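Local coordinates for RagB/SusD family nutrient uptake outer membrane protein (Bacteroides thetaiotaomicron, PDB 7KV2) that probably binds beta-glucan at the bacterial surface as a SusD-family outer-membrane protein that serves nutrient uptake, at residues 279-284 / 395-400; 56-61 / 292-297; 314-319 / 380-385. One frame throughout, in Å; residues are numbered along the deposited sequence.

Overall arrangement
Along the chain the segments come in the order 56-61, 279-284, 292-297, 314-319, 380-385, 395-400, so that contacts 1 and 2 interleave while both halves of contact 3 fall between those of contact 1. Contact 1 lies in the middle, its centre about 10 Å from that of contact 2 and about 12 Å from that of contact 3; contacts 2 and 3, about 19 Å apart between centres, do not touch. Contact 1 continues from the antiparallel strands 273-277 and 400-404. Contact 2 joins this SusD-family part to the loop between the N-terminal helices 43-53 and 70-75, whereas contact 3 ties two loops farther from the chain's centre. Loops around helix 299-303 thus knit helical and irregular parts together.

Contact 1. Residues 279-284 / 395-400; sequences YKDDNA and NWNNNL
Y279 and K280 run past N399 and N397 in opposite chain directions, with CA atoms 5.0 Å apart for Y279 and N399, where the chain leaves strand 273-277 and enters strand 400-404. The direct bond comes from a side chain: Y279 N gives its hydrogen to N399 OD1 over 2.9 Å, nearly straight at 178°, though from above the amide's carbonyl plane. The N399 amide is set by its other end, since ND2 binds E276. The Y279 ring turns an edge to N399 CA and L400 N, N398 O lies 3.4 Å from its CD2, and its hydroxyl reaches on to H58 O. D281 and N397 lie side by side, carboxylate and amide planes almost perpendicular, with D281 OD1 3.5 Å from N397 CB; D281 OD2 takes the backbone N-H of D387. At the type II turn D281-A284, the A284 methyl meets N395 OD1 at 3.3 Å; that oxygen accepts from G296 N, while N395 ND2 serves R286 O and S391 O. The amides of N395 and N399 each bind at both ends, and N399 supplies the one hydrogen bond between the segments, while the buried carbonyl N395 O has no polar partner in the model.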
# COMPACT_ATOMS: atom_id res chain seq x y z
N TYR A 279 7.87 10.13 -2.52
CA TYR A 279 9.20 10.07 -1.87
C TYR A 279 10.22 10.65 -2.82
O TYR A 279 9.99 10.50 -4.03
CB TYR A 279 9.52 8.62 -1.56
CG TYR A 279 8.72 8.03 -0.43
CD1 TYR A 279 8.94 8.45 0.87
CD2 TYR A 279 7.77 7.03 -0.64
CE1 TYR A 279 8.30 7.84 1.94
CE2 TYR A 279 7.07 6.45 0.41
CZ TYR A 279 7.36 6.86 1.71
OH TYR A 279 6.73 6.29 2.77
N LYS A 280 11.28 11.31 -2.31
CA LYS A 280 12.34 11.87 -3.21
C LYS A 280 13.73 11.59 -2.64
O LYS A 280 13.88 11.53 -1.41
CB LYS A 280 12.09 13.38 -3.37
CG LYS A 280 12.29 14.14 -2.08
CD LYS A 280 12.52 15.63 -2.22
CE LYS A 280 13.27 16.19 -1.02
NZ LYS A 280 13.13 17.66 -0.95
N ASP A 281 14.74 11.48 -3.50
CA ASP A 281 16.16 11.48 -3.03
C ASP A 281 16.78 12.88 -3.19
O ASP A 281 17.80 13.10 -2.56
CB ASP A 281 17.03 10.44 -3.73
CG ASP A 281 17.32 10.72 -5.19
OD1 ASP A 281 16.39 11.20 -5.87
OD2 ASP A 281 18.47 10.43 -5.63
N ASP A 282 16.27 13.73 -4.09
CA ASP A 282 16.91 15.02 -4.48
C ASP A 282 17.01 15.93 -3.24
O ASP A 282 15.96 16.42 -2.81
CB ASP A 282 16.14 15.68 -5.63
CG ASP A 282 16.84 16.89 -6.24
OD1 ASP A 282 18.08 17.01 -6.09
OD2 ASP A 282 16.14 17.70 -6.88
N ASN A 283 18.23 16.13 -2.71
CA ASN A 283 18.54 16.89 -1.45
C ASN A 283 17.69 16.36 -0.27
O ASN A 283 17.29 17.15 0.63
CB ASN A 283 18.38 18.40 -1.65
CG ASN A 283 19.31 18.97 -2.71
OD1 ASN A 283 18.88 19.77 -3.55
ND2 ASN A 283 20.57 18.55 -2.70
N ALA A 284 17.39 15.05 -0.25
CA ALA A 284 16.53 14.43 0.79
C ALA A 284 17.37 14.24 2.06
O ALA A 284 18.58 13.86 1.94
CB ALA A 284 15.93 13.13 0.27
N ASN A 395 16.71 7.20 2.18
CA ASN A 395 16.36 8.27 1.22
C ASN A 395 16.24 7.75 -0.21
O ASN A 395 16.74 8.45 -1.10
CB ASN A 395 17.30 9.48 1.28
CG ASN A 395 16.97 10.30 2.50
OD1 ASN A 395 15.86 10.85 2.60
ND2 ASN A 395 17.89 10.29 3.46
N TRP A 396 15.59 6.61 -0.41
CA TRP A 396 15.29 6.15 -1.79
C TRP A 396 14.14 7.01 -2.37
O TRP A 396 13.28 7.41 -1.63
CB TRP A 396 14.91 4.67 -1.77
CG TRP A 396 16.06 3.83 -1.35
CD1 TRP A 396 16.30 3.32 -0.10
CD2 TRP A 396 17.17 3.45 -2.17
NE1 TRP A 396 17.47 2.63 -0.12
CE2 TRP A 396 18.05 2.72 -1.36
CE3 TRP A 396 17.49 3.63 -3.53
CZ2 TRP A 396 19.23 2.18 -1.85
CZ3 TRP A 396 18.67 3.10 -4.00
CH2 TRP A 396 19.53 2.39 -3.18
N ASN A 397 14.17 7.25 -3.68
CA ASN A 397 13.21 8.12 -4.39
C ASN A 397 11.96 7.32 -4.81
O ASN A 397 11.01 7.96 -5.30
CB ASN A 397 13.88 8.79 -5.61
CG ASN A 397 14.25 7.84 -6.73
OD1 ASN A 397 13.75 6.71 -6.81
ND2 ASN A 397 15.16 8.27 -7.61
N ASN A 398 11.86 6.02 -4.54
CA ASN A 398 10.70 5.21 -5.05
C ASN A 398 9.38 5.67 -4.44
O ASN A 398 9.09 5.36 -3.24
CB ASN A 398 10.87 3.72 -4.77
CG ASN A 398 12.17 3.15 -5.27
OD1 ASN A 398 13.24 3.55 -4.79
ND2 ASN A 398 12.06 2.25 -6.24
N ASN A 399 8.50 6.30 -5.21
CA ASN A 399 7.13 6.53 -4.70
C ASN A 399 6.43 5.19 -4.38
O ASN A 399 6.67 4.17 -5.04
CB ASN A 399 6.28 7.28 -5.72
CG ASN A 399 6.66 8.73 -5.90
OD1 ASN A 399 7.63 9.24 -5.32
ND2 ASN A 399 5.87 9.40 -6.74
N LEU A 400 5.53 5.18 -3.40
CA LEU A 400 4.70 3.98 -3.09
C LEU A 400 3.44 4.09 -3.93
O LEU A 400 2.65 5.03 -3.72
CB LEU A 400 4.43 3.88 -1.58
CG LEU A 400 3.64 2.63 -1.23
CD1 LEU A 400 4.45 1.37 -1.51
CD2 LEU A 400 3.19 2.68 0.23

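Contact 2. Residues 56-61 / 292-297; sequences PLHWPD and LVAGGT
D61 and T297 make the tight end of this contact, buried where the loop after helix 43-53 meets the loop before helix 299-303. The two side chains cross at about a right angle, and T297 OG1 donates to D61 OD2 over 2.8 Å, coming from above the carboxylate plane. With OG1 anti to the backbone N (chi1 175°), the same hydroxyl can also accept from L299 N. D61 OD2 is gripped further by A298 N and by a salt bridge to R286, an arrangement that would probably stabilise the carboxylate as an anion. Acid and hydroxyl together therefore bind the consecutive N-H groups of A298 and L299, just before and at the start of helix 299-303, in the manner of N-terminal helix capping, with the acid supplied from a distant N-terminal loop. The other end is looser and lies nearer solvent, on the partly exposed L292 and V293 and the exposed A294. W59 is sandwiched there: L292 CD2 sits over one face, 3.9 Å from the centroid of the five-membered ring in a CH-pi contact, and P56 CA covers the opposite face toward the rim. W59 NE1 reaches L292 O at 3.1 Å, but the bend of 128° makes this a weak bond. Between the two ends, H58 turns CE1 toward the carbonyls, 3.3 Å from L292 O. Water 1, at the edge of the H58 ring and in its plane, links H58 ND1 to V293 O, with 2.7 Å from the water to V293 O, while H58 NE2 is held by D55.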
# COMPACT_ATOMS: atom_id res chain seq x y z
N PRO A 56 1.83 12.43 7.22
CA PRO A 56 1.84 11.07 7.78
C PRO A 56 1.67 9.95 6.73
O PRO A 56 2.03 8.83 7.00
CB PRO A 56 0.71 11.13 8.82
CG PRO A 56 0.73 12.58 9.24
CD PRO A 56 0.85 13.31 7.91
N LEU A 57 1.15 10.28 5.54
CA LEU A 57 1.16 9.32 4.39
C LEU A 57 2.56 8.72 4.22
O LEU A 57 2.62 7.49 3.93
CB LEU A 57 0.74 10.00 3.08
CG LEU A 57 -0.73 10.39 2.99
CD1 LEU A 57 -0.95 11.18 1.72
CD2 LEU A 57 -1.67 9.19 3.07
N HIS A 58 3.64 9.51 4.34
CA HIS A 58 5.00 9.05 3.99
C HIS A 58 5.76 8.66 5.24
O HIS A 58 6.94 8.49 5.13
CB HIS A 58 5.79 10.04 3.13
CG HIS A 58 6.07 11.37 3.77
ND1 HIS A 58 7.14 11.59 4.61
CD2 HIS A 58 5.42 12.54 3.66
CE1 HIS A 58 7.11 12.86 5.01
NE2 HIS A 58 6.09 13.46 4.43
N TRP A 59 5.12 8.43 6.38
CA TRP A 59 5.81 8.07 7.65
C TRP A 59 6.03 6.58 7.89
O TRP A 59 7.08 6.25 8.42
CB TRP A 59 5.02 8.66 8.83
CG TRP A 59 5.14 10.14 8.95
CD1 TRP A 59 5.78 11.01 8.11
CD2 TRP A 59 4.54 10.96 9.99
NE1 TRP A 59 5.62 12.30 8.56
CE2 TRP A 59 4.86 12.30 9.70
CE3 TRP A 59 3.77 10.67 11.12
CZ2 TRP A 59 4.45 13.36 10.52
CZ3 TRP A 59 3.38 11.72 11.94
CH2 TRP A 59 3.72 13.04 11.64
N PRO A 60 5.02 5.68 7.71
CA PRO A 60 5.03 4.38 8.38
C PRO A 60 6.18 3.43 8.04
O PRO A 60 6.55 2.60 8.87
CB PRO A 60 3.69 3.69 8.04
CG PRO A 60 3.02 4.55 7.04
CD PRO A 60 3.77 5.88 6.99
N ASP A 61 6.81 3.63 6.88
CA ASP A 61 8.00 2.83 6.51
C ASP A 61 9.16 3.08 7.49
O ASP A 61 10.03 2.17 7.66
CB ASP A 61 8.37 3.11 5.05
CG ASP A 61 8.78 4.55 4.79
OD1 ASP A 61 8.02 5.49 5.17
OD2 ASP A 61 9.83 4.73 4.13
N LEU A 292 10.52 11.86 10.11
CA LEU A 292 9.19 12.40 9.72
C LEU A 292 9.32 13.39 8.54
O LEU A 292 8.28 13.74 7.95
CB LEU A 292 8.56 13.06 10.96
CG LEU A 292 8.48 12.15 12.18
CD1 LEU A 292 7.59 12.77 13.25
CD2 LEU A 292 7.97 10.77 11.78
N VAL A 293 10.54 13.82 8.25
CA VAL A 293 10.82 14.85 7.20
C VAL A 293 10.38 14.25 5.86
O VAL A 293 10.48 12.98 5.68
CB VAL A 293 12.30 15.30 7.21
CG1 VAL A 293 12.75 15.83 8.58
CG2 VAL A 293 13.24 14.21 6.73
N ALA A 294 9.89 15.11 4.97
CA ALA A 294 9.58 14.79 3.56
C ALA A 294 10.91 14.54 2.82
O ALA A 294 11.57 15.51 2.37
CB ALA A 294 8.75 15.88 2.93
N GLY A 295 11.32 13.26 2.80
CA GLY A 295 12.57 12.79 2.17
C GLY A 295 12.27 11.56 1.35
O GLY A 295 11.18 11.54 0.68
N GLY A 296 13.17 10.57 1.41
CA GLY A 296 13.01 9.27 0.75
C GLY A 296 12.32 8.23 1.61
O GLY A 296 11.79 8.54 2.68
N THR A 297 12.25 7.01 1.07
CA THR A 297 11.63 5.84 1.72
C THR A 297 12.73 4.89 2.15
O THR A 297 13.75 4.78 1.48
CB THR A 297 10.60 5.16 0.81
OG1 THR A 297 10.13 4.00 1.45
CG2 THR A 297 11.12 4.75 -0.54
O HOH W 1 9.25 10.64 6.04

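Contact 3. Residues 314-319 / 380-385; sequences NHDRGW and AITGNN
H315 and I381 form a single antiparallel bridge, a non-hydrogen-bonded pair, between the loop that links helices 299-303 and 326-331 and the loop that links strands 373-375 and 400-404; the centre of the contact lies about 21 Å from the centre of the chain. The CA atoms of H315 and I381 approach to 4.4 Å. Two backbone bonds flank them: D316 N to A380 O, 2.8 Å, and T382 N to N314 O, 2.9 Å. Side chains reinforce the bridge on two sides. On one, H315 and I381 point the same way, and I381 CD1 lies over a face of the imidazole, 3.8 Å from its centroid and displaced toward the rim, a CH-pi contact. The ring is steadied by E376 at NE2 and D313 O at ND1, and it stacks with W344. On the other side, D316 meets A380 and T382: its CB packs against the A380 methyl, and T382 OG1 donates to D316 OD1 over 2.9 Å, arriving from above the carboxylate plane. Placing OG1 beside its own backbone N (chi1 -48°) directs the threonine hydroxyl across to the acid. D316 OD2 is served by water. Water 3 donates to it and to N385 OD1 and accepts from G383 N, which joins the acid to the type II turn I381-N384; water 4 also donates to D316 OD2. Water 2 spans the backbones, donating to D316 O and to A380 O. With T382 at one oxygen and two waters at the other, the carboxylate is probably ionised. A380 packs on P300 of helix 299-303 and on W396, W319 rests on T301 and L302 of that helix, and a backbone hydrogen bond joins N384 to N397 in the loop leading to strand 400-404.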
# COMPACT_ATOMS: atom_id res chain seq x y z
N ASN A 314 23.10 -3.16 -11.62
CA ASN A 314 22.48 -1.86 -11.29
C ASN A 314 21.49 -2.05 -10.13
O ASN A 314 20.54 -1.30 -10.05
CB ASN A 314 21.78 -1.22 -12.48
CG ASN A 314 22.78 -0.67 -13.48
OD1 ASN A 314 22.53 -0.75 -14.68
ND2 ASN A 314 23.86 -0.08 -13.02
N HIS A 315 21.78 -2.99 -9.25
CA HIS A 315 21.04 -3.15 -7.97
C HIS A 315 21.99 -2.84 -6.84
O HIS A 315 23.21 -3.18 -6.96
CB HIS A 315 20.50 -4.59 -7.86
CG HIS A 315 19.27 -4.84 -8.67
ND1 HIS A 315 19.27 -4.93 -10.05
CD2 HIS A 315 17.99 -5.00 -8.28
CE1 HIS A 315 18.03 -5.16 -10.47
NE2 HIS A 315 17.21 -5.23 -9.39
N ASP A 316 21.41 -2.40 -5.73
CA ASP A 316 22.12 -2.10 -4.46
C ASP A 316 21.60 -3.03 -3.35
O ASP A 316 20.56 -3.75 -3.54
CB ASP A 316 21.99 -0.64 -4.10
CG ASP A 316 22.92 0.34 -4.83
OD1 ASP A 316 23.71 -0.10 -5.72
OD2 ASP A 316 22.81 1.54 -4.54
N ARG A 317 22.32 -3.02 -2.24
CA ARG A 317 22.10 -3.91 -1.09
C ARG A 317 20.96 -3.40 -0.20
O ARG A 317 20.61 -2.24 -0.20
CB ARG A 317 23.40 -4.01 -0.27
CG ARG A 317 23.81 -2.70 0.41
CD ARG A 317 25.28 -2.74 0.74
NE ARG A 317 25.58 -1.61 1.58
CZ ARG A 317 26.69 -0.89 1.51
NH1 ARG A 317 27.62 -1.19 0.63
NH2 ARG A 317 26.86 0.11 2.37
N GLY A 318 20.50 -4.29 0.66
CA GLY A 318 19.50 -3.98 1.68
C GLY A 318 19.67 -4.90 2.86
O GLY A 318 20.80 -5.37 3.06
N TRP A 319 18.58 -5.17 3.58
CA TRP A 319 18.62 -5.98 4.83
C TRP A 319 18.02 -7.38 4.68
O TRP A 319 17.94 -8.08 5.69
CB TRP A 319 17.93 -5.17 5.92
CG TRP A 319 18.64 -3.91 6.28
CD1 TRP A 319 19.94 -3.57 6.07
CD2 TRP A 319 18.07 -2.84 7.05
NE1 TRP A 319 20.19 -2.34 6.61
CE2 TRP A 319 19.07 -1.87 7.22
CE3 TRP A 319 16.80 -2.61 7.57
CZ2 TRP A 319 18.83 -0.66 7.87
CZ3 TRP A 319 16.56 -1.42 8.22
CH2 TRP A 319 17.57 -0.46 8.37
N ALA A 380 16.22 -1.78 -4.41
CA ALA A 380 17.25 -0.72 -4.41
C ALA A 380 17.97 -0.74 -5.76
O ALA A 380 18.67 -1.75 -6.11
CB ALA A 380 18.19 -0.90 -3.26
N ILE A 381 17.77 0.31 -6.54
CA ILE A 381 18.37 0.40 -7.91
C ILE A 381 19.48 1.43 -7.85
O ILE A 381 19.25 2.53 -7.34
CB ILE A 381 17.32 0.76 -8.96
CG1 ILE A 381 16.17 -0.24 -8.97
CG2 ILE A 381 17.97 0.93 -10.35
CD1 ILE A 381 16.60 -1.66 -9.23
N THR A 382 20.69 1.04 -8.26
CA THR A 382 21.85 1.97 -8.24
C THR A 382 21.47 3.33 -8.84
O THR A 382 20.96 3.36 -9.98
CB THR A 382 23.03 1.34 -8.99
OG1 THR A 382 23.18 -0.00 -8.54
CG2 THR A 382 24.31 2.14 -8.84
N GLY A 383 21.69 4.42 -8.11
CA GLY A 383 21.35 5.77 -8.58
C GLY A 383 20.07 6.32 -7.96
O GLY A 383 19.93 7.56 -7.96
N ASN A 384 19.17 5.48 -7.40
CA ASN A 384 17.82 5.92 -6.92
C ASN A 384 17.92 6.61 -5.54
O ASN A 384 16.89 7.04 -4.96
CB ASN A 384 16.81 4.77 -6.98
CG ASN A 384 16.15 4.64 -8.34
OD1 ASN A 384 16.29 5.54 -9.19
ND2 ASN A 384 15.40 3.56 -8.53
N ASN A 385 19.12 6.72 -4.96
CA ASN A 385 19.34 7.54 -3.73
C ASN A 385 20.52 8.50 -3.94
O ASN A 385 21.08 8.95 -2.91
CB ASN A 385 19.55 6.65 -2.50
CG ASN A 385 20.76 5.74 -2.62
OD1 ASN A 385 21.40 5.68 -3.67
ND2 ASN A 385 21.00 4.97 -1.58
O HOH W 2 18.37 -4.35 -5.08
O HOH W 3 22.70 4.09 -5.41
O HOH W 4 23.08 2.49 -2.22